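Local structure of basic blue protein (Cucumis sativus, 2CBP) at residues D66-P71 with S75-N80; D28-N33 with I91-L96. The protein binds a single type 1 copper ion and, as a blue copper protein of the phytocyanin family, probably carries electrons. All blocks are in the same frame, centred on the assembly; numbering follows the deposited sequence. Where two conformers were deposited one is given.

Contact 1 (D66-P71 with S75-N80); sequences DQIKLP and SYFICN. With CU (copper (II) ion), chain B.
I68 and L70 meet F77 across the packed interior between two sheets, and apolar packing does most of the work. CG2 of I68 lies 4.0 Å from CE2 of F77, the two side chains passing alongside one another and running opposite ways. L70 comes to the same ring near its plane, at the edge, with CD2 4.1 Å from CZ of F77. Setting CG anti to the carbonyl carbon (chi1 -50°) brings the CE2 and CZ end of the F77 ring up to both I68 and L70. The polar part is at the other end, where the segments draw closer. Here CD of P71 rests 3.5 Å from OG of S75, and one water joins the two residues: it donates to P71 O at 2.8 Å and accepts from S75 OG at 2.7 Å. That gives the hydroxyl of buried S75 a defined acceptor, where no direct hydrogen bond links the segments. Metal binding comes last: C79, two residues beyond F77, holds copper through SG at 2.2 Å, with H39, H84 and M89 completing the site. Strand 65-69 is an outermost strand of its sheet, beside strand 29-33, whereas strand 73-78 runs between strands 41-44 and 90-95 in the facing sheet.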
loop_
_atom_site.group_PDB
_atom_site.type_symbol
_atom_site.label_atom_id
_atom_site.label_comp_id
_atom_site.label_asym_id
_atom_site.label_seq_id
_atom_site.Cartn_x
_atom_site.Cartn_y
_atom_site.Cartn_z
ATOM N N ASP A 66 5.649 7.380 -4.798
ATOM C CA ASP A 66 5.331 7.858 -3.458
ATOM C C ASP A 66 6.223 7.224 -2.389
ATOM O O ASP A 66 6.500 6.041 -2.428
ATOM C CB ASP A 66 3.865 7.615 -3.083
ATOM C CG ASP A 66 2.923 7.987 -4.214
ATOM O OD1 ASP A 66 2.997 9.222 -4.541
ATOM O OD2 ASP A 66 2.194 7.152 -4.698
ATOM N N GLN A 67 6.619 8.098 -1.461
ATOM C CA GLN A 67 7.454 7.719 -0.307
ATOM C C GLN A 67 6.586 7.939 0.939
ATOM O O GLN A 67 6.358 9.091 1.308
ATOM C CB GLN A 67 8.740 8.516 -0.233
ATOM C CG GLN A 67 9.736 8.149 -1.310
ATOM C CD GLN A 67 11.165 8.535 -1.001
ATOM O OE1 GLN A 67 11.809 8.002 -0.090
ATOM N NE2 GLN A 67 11.669 9.471 -1.802
ATOM N N ILE A 68 6.102 6.852 1.496
ATOM C CA ILE A 68 5.232 6.891 2.685
ATOM C C ILE A 68 5.915 6.371 3.934
ATOM O O ILE A 68 6.388 5.255 4.073
ATOM C CB ILE A 68 3.898 6.168 2.406
ATOM C CG1 ILE A 68 3.299 6.817 1.162
ATOM C CG2 ILE A 68 2.991 6.312 3.599
ATOM C CD1 ILE A 68 2.070 6.188 0.551
ATOM N N LYS A 69 5.992 7.288 4.910
ATOM C CA LYS A 69 6.642 7.028 6.200
ATOM C C LYS A 69 5.598 6.334 7.081
ATOM O O LYS A 69 4.453 6.781 7.182
ATOM C CB LYS A 69 7.165 8.278 6.859
ATOM C CG LYS A 69 8.302 8.133 7.861
ATOM C CD LYS A 69 8.564 9.470 8.563
ATOM C CE LYS A 69 9.761 9.393 9.489
ATOM N NZ LYS A 69 9.634 8.257 10.434
ATOM N N LEU A 70 6.048 5.249 7.680
ATOM C CA LEU A 70 5.146 4.485 8.533
ATOM C C LEU A 70 5.093 4.942 9.980
ATOM O O LEU A 70 6.118 5.083 10.666
ATOM C CB LEU A 70 5.658 3.047 8.522
ATOM C CG LEU A 70 5.568 2.255 7.230
ATOM C CD1 LEU A 70 6.075 0.858 7.499
ATOM C CD2 LEU A 70 4.161 2.225 6.680
ATOM N N PRO A 71 3.868 5.127 10.438
ATOM C CA PRO A 71 3.600 5.461 11.847
ATOM C C PRO A 71 3.732 4.144 12.624
ATOM O O PRO A 71 3.764 3.012 12.033
ATOM C CB PRO A 71 2.192 6.002 11.804
ATOM C CG PRO A 71 1.491 5.246 10.688
ATOM C CD PRO A 71 2.599 4.952 9.690
ATOM N N SER A 75 -0.734 -0.308 9.330
ATOM C CA SER A 75 -1.008 0.520 8.157
ATOM C C SER A 75 -1.529 -0.427 7.061
ATOM O O SER A 75 -1.005 -1.536 6.925
ATOM C CB SER A 75 0.158 1.332 7.626
ATOM O OG SER A 75 0.477 2.359 8.550
ATOM N N TYR A 76 -2.528 0.051 6.346
ATOM C CA TYR A 76 -3.199 -0.650 5.260
ATOM C C TYR A 76 -3.266 0.258 4.021
ATOM O O TYR A 76 -3.641 1.433 4.117
ATOM C CB TYR A 76 -4.617 -1.057 5.723
ATOM C CG TYR A 76 -4.625 -1.952 6.958
ATOM C CD1 TYR A 76 -4.459 -3.335 6.829
ATOM C CD2 TYR A 76 -4.801 -1.414 8.224
ATOM C CE1 TYR A 76 -4.456 -4.168 7.946
ATOM C CE2 TYR A 76 -4.811 -2.237 9.362
ATOM C CZ TYR A 76 -4.646 -3.600 9.214
ATOM O OH TYR A 76 -4.662 -4.379 10.341
ATOM N N PHE A 77 -2.876 -0.338 2.910
ATOM C CA PHE A 77 -2.844 0.346 1.611
ATOM C C PHE A 77 -3.534 -0.528 0.552
ATOM O O PHE A 77 -3.356 -1.747 0.460
ATOM C CB PHE A 77 -1.403 0.662 1.112
ATOM C CG PHE A 77 -0.535 1.336 2.124
ATOM C CD1 PHE A 77 0.181 0.546 3.049
ATOM C CD2 PHE A 77 -0.458 2.711 2.188
ATOM C CE1 PHE A 77 0.960 1.160 4.031
ATOM C CE2 PHE A 77 0.326 3.356 3.168
ATOM C CZ PHE A 77 1.022 2.545 4.079
ATOM N N ILE A 78 -4.295 0.197 -0.285
ATOM C CA ILE A 78 -4.962 -0.491 -1.397
ATOM C C ILE A 78 -4.855 0.421 -2.642
ATOM O O ILE A 78 -4.526 1.599 -2.515
ATOM C CB ILE A 78 -6.440 -0.786 -1.163
ATOM C CG1 ILE A 78 -7.234 0.506 -1.140
ATOM C CG2 ILE A 78 -6.705 -1.573 0.110
ATOM C CD1 ILE A 78 -8.751 0.377 -0.962
ATOM N N CYS A 79 -5.141 -0.190 -3.766
ATOM C CA CYS A 79 -5.217 0.552 -5.056
ATOM C C CYS A 79 -6.763 0.575 -5.249
ATOM O O CYS A 79 -7.303 -0.555 -5.168
ATOM C CB CYS A 79 -4.506 -0.058 -6.215
ATOM S SG CYS A 79 -4.978 0.662 -7.816
ATOM N N ASN A 80 -7.375 1.720 -5.424
ATOM C CA ASN A 80 -8.842 1.713 -5.565
ATOM C C ASN A 80 -9.392 1.838 -6.977
ATOM O O ASN A 80 -10.626 2.067 -7.107
ATOM C CB ASN A 80 -9.556 2.558 -4.525
ATOM C CG ASN A 80 -9.544 4.042 -4.799
ATOM O OD1 ASN A 80 -8.994 4.487 -5.812
ATOM N ND2 ASN A 80 -10.159 4.764 -3.878
HETATM CU CU CU B . -4.061 -0.595 -9.307
HETATM O O HOH W 1 2.442 1.427 10.194
#

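Contact 2 (D28-N33 with I91-L96); sequences DILLFN and IAVNAL
I91 places CG1 between its backbone N and carbonyl carbon (chi1 56°), and this sends CD1 across the core toward L30 and F32; L30, with CG anti to its carbonyl carbon (chi1 -63°), reaches back to meet it. The setting is the beta sandwich of the cupredoxin fold: strand 29-33 belongs to one sheet, strand 90-95 edges the other, and the two short segments run nearly antiparallel at 158°, their axes 11.1 Å apart at closest approach. At that separation the backbones share no hydrogen bonds, and apolar side chains alone bridge the gap. L30 and I91 meet tip to tip, CD1 to CD1 at 4.0 Å. The same L30 methyl also approaches V93, two residues further along, with CD1 4.3 Å from V93 CG1, so one leucine branch spans two inward-facing residues of the opposite strand. All four residues are buried. W11 packs edge-to-face with the F32 ring, while P19 lies against I91 from a loop, extending the apolar core beyond the two strands. The isoleucine methyl sits obliquely by the far end of the ring, CD1 of I91 lying 4.0 Å from both CE2 and CZ of F32.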
loop_
_atom_site.group_PDB
_atom_site.type_symbol
_atom_site.label_atom_id
_atom_site.label_comp_id
_atom_site.label_asym_id
_atom_site.label_seq_id
_atom_site.Cartn_x
_atom_site.Cartn_y
_atom_site.Cartn_z
ATOM N N ASP A 28 10.057 3.904 9.186
ATOM C CA ASP A 28 10.518 3.266 7.928
ATOM C C ASP A 28 9.651 3.909 6.818
ATOM O O ASP A 28 8.572 4.474 7.077
ATOM C CB ASP A 28 10.433 1.769 7.955
ATOM C CG ASP A 28 11.520 1.033 8.691
ATOM O OD1 ASP A 28 12.496 1.721 9.143
ATOM O OD2 ASP A 28 11.499 -0.193 8.846
ATOM N N ILE A 29 10.154 3.830 5.605
ATOM C CA ILE A 29 9.511 4.366 4.418
ATOM C C ILE A 29 9.208 3.268 3.393
ATOM O O ILE A 29 10.034 2.416 3.083
ATOM C CB ILE A 29 10.388 5.410 3.707
ATOM C CG1 ILE A 29 10.599 6.576 4.654
ATOM C CG2 ILE A 29 9.753 5.900 2.416
ATOM C CD1 ILE A 29 11.753 7.505 4.278
ATOM N N LEU A 30 7.974 3.350 2.878
ATOM C CA LEU A 30 7.523 2.440 1.833
ATOM C C LEU A 30 7.538 3.314 0.549
ATOM O O LEU A 30 6.984 4.419 0.585
ATOM C CB LEU A 30 6.146 1.861 2.013
ATOM C CG LEU A 30 5.897 0.980 3.230
ATOM C CD1 LEU A 30 4.573 0.288 3.069
ATOM C CD2 LEU A 30 7.009 0.003 3.444
ATOM N N LEU A 31 8.191 2.786 -0.444
ATOM C CA LEU A 31 8.302 3.466 -1.756
ATOM C C LEU A 31 7.474 2.687 -2.780
ATOM O O LEU A 31 7.730 1.516 -3.044
ATOM C CB LEU A 31 9.753 3.573 -2.156
ATOM C CG LEU A 31 10.098 4.483 -3.333
ATOM C CD1 LEU A 31 11.499 4.997 -3.120
ATOM C CD2 LEU A 31 9.954 3.790 -4.662
ATOM N N PHE A 32 6.502 3.393 -3.340
ATOM C CA PHE A 32 5.557 2.862 -4.314
ATOM C C PHE A 32 5.809 3.414 -5.718
ATOM O O PHE A 32 5.632 4.619 -5.921
ATOM C CB PHE A 32 4.110 3.234 -3.899
ATOM C CG PHE A 32 3.591 2.655 -2.613
ATOM C CD1 PHE A 32 3.889 3.234 -1.392
ATOM C CD2 PHE A 32 2.770 1.516 -2.642
ATOM C CE1 PHE A 32 3.416 2.693 -0.197
ATOM C CE2 PHE A 32 2.268 0.963 -1.459
ATOM C CZ PHE A 32 2.597 1.571 -0.241
ATOM N N ASN A 33 6.162 2.491 -6.597
ATOM C CA ASN A 33 6.420 2.813 -8.004
ATOM C C ASN A 33 5.316 2.243 -8.905
ATOM O O ASN A 33 5.104 1.010 -8.862
ATOM C CB ASN A 33 7.750 2.236 -8.490
ATOM C CG ASN A 33 8.989 2.835 -7.862
ATOM O OD1 ASN A 33 9.124 4.057 -7.747
ATOM N ND2 ASN A 33 9.886 1.946 -7.499
ATOM N N ILE A 91 -1.828 -4.151 0.562
ATOM C CA ILE A 91 -0.830 -4.643 1.514
ATOM C C ILE A 91 -1.192 -4.152 2.912
ATOM O O ILE A 91 -1.754 -3.079 3.146
ATOM C CB ILE A 91 0.626 -4.301 1.240
ATOM C CG1 ILE A 91 0.788 -2.801 1.114
ATOM C CG2 ILE A 91 1.160 -5.041 0.020
ATOM C CD1 ILE A 91 2.207 -2.227 1.015
ATOM N N ALA A 92 -0.788 -5.019 3.850
ATOM C CA ALA A 92 -0.986 -4.704 5.277
ATOM C C ALA A 92 0.424 -4.845 5.923
ATOM O O ALA A 92 1.097 -5.828 5.674
ATOM C CB ALA A 92 -2.019 -5.562 5.934
ATOM N N VAL A 93 0.748 -3.828 6.730
ATOM C CA VAL A 93 2.049 -3.845 7.429
ATOM C C VAL A 93 1.850 -3.443 8.894
ATOM O O VAL A 93 0.877 -2.761 9.257
ATOM C CB VAL A 93 3.065 -2.955 6.696
ATOM C CG1 VAL A 93 3.126 -3.201 5.193
ATOM C CG2 VAL A 93 2.846 -1.477 6.962
ATOM N N ASN A 94 2.811 -3.868 9.692
ATOM C CA ASN A 94 2.831 -3.529 11.133
ATOM C C ASN A 94 4.236 -2.954 11.428
ATOM O O ASN A 94 5.207 -3.657 11.130
ATOM C CB ASN A 94 2.509 -4.691 12.053
ATOM C CG ASN A 94 2.435 -4.185 13.513
ATOM O OD1 ASN A 94 1.635 -3.307 13.820
ATOM N ND2 ASN A 94 3.255 -4.778 14.369
ATOM N N ALA A 95 4.219 -1.753 11.980
ATOM C CA ALA A 95 5.494 -1.107 12.319
ATOM C C ALA A 95 5.675 -1.118 13.841
ATOM O O ALA A 95 4.803 -0.641 14.578
ATOM C CB ALA A 95 5.569 0.285 11.745
ATOM N N LEU A 96 6.821 -1.678 14.224
ATOM C CA LEU A 96 7.149 -1.755 15.665
ATOM C C LEU A 96 7.801 -0.444 16.104
ATOM O O LEU A 96 7.726 -0.221 17.329
ATOM C CB LEU A 96 7.989 -2.980 15.909
ATOM C CG LEU A 96 7.274 -4.323 15.760
ATOM C CD1 LEU A 96 8.271 -5.424 15.887
ATOM C CD2 LEU A 96 6.160 -4.467 16.785
ATOM O OXT LEU A 96 8.348 0.325 15.291
#

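Both contacts bridge the same pair of sheets, and their centres lie 6 Å apart. On one side, strands 65-69 and 29-33 are neighbours, joined by probable backbone hydrogen bonds from I68 N to L30 O and from L70 N to D28 O, each 2.7 Å. On the other, strands 73-78 and 90-95 pair, and Y76 CD1 packs 3.4 Å from A92 CB. F77 ties the two contacts together: its ring meets F32 with the planes at about 55°, and L30 and I91 touch it as well. Copper lies at one end of this shared interior. Contact 1 supplies its ligand C79 directly; in contact 2 the nearest atom of the F32 side chain is about 10 Å from the copper.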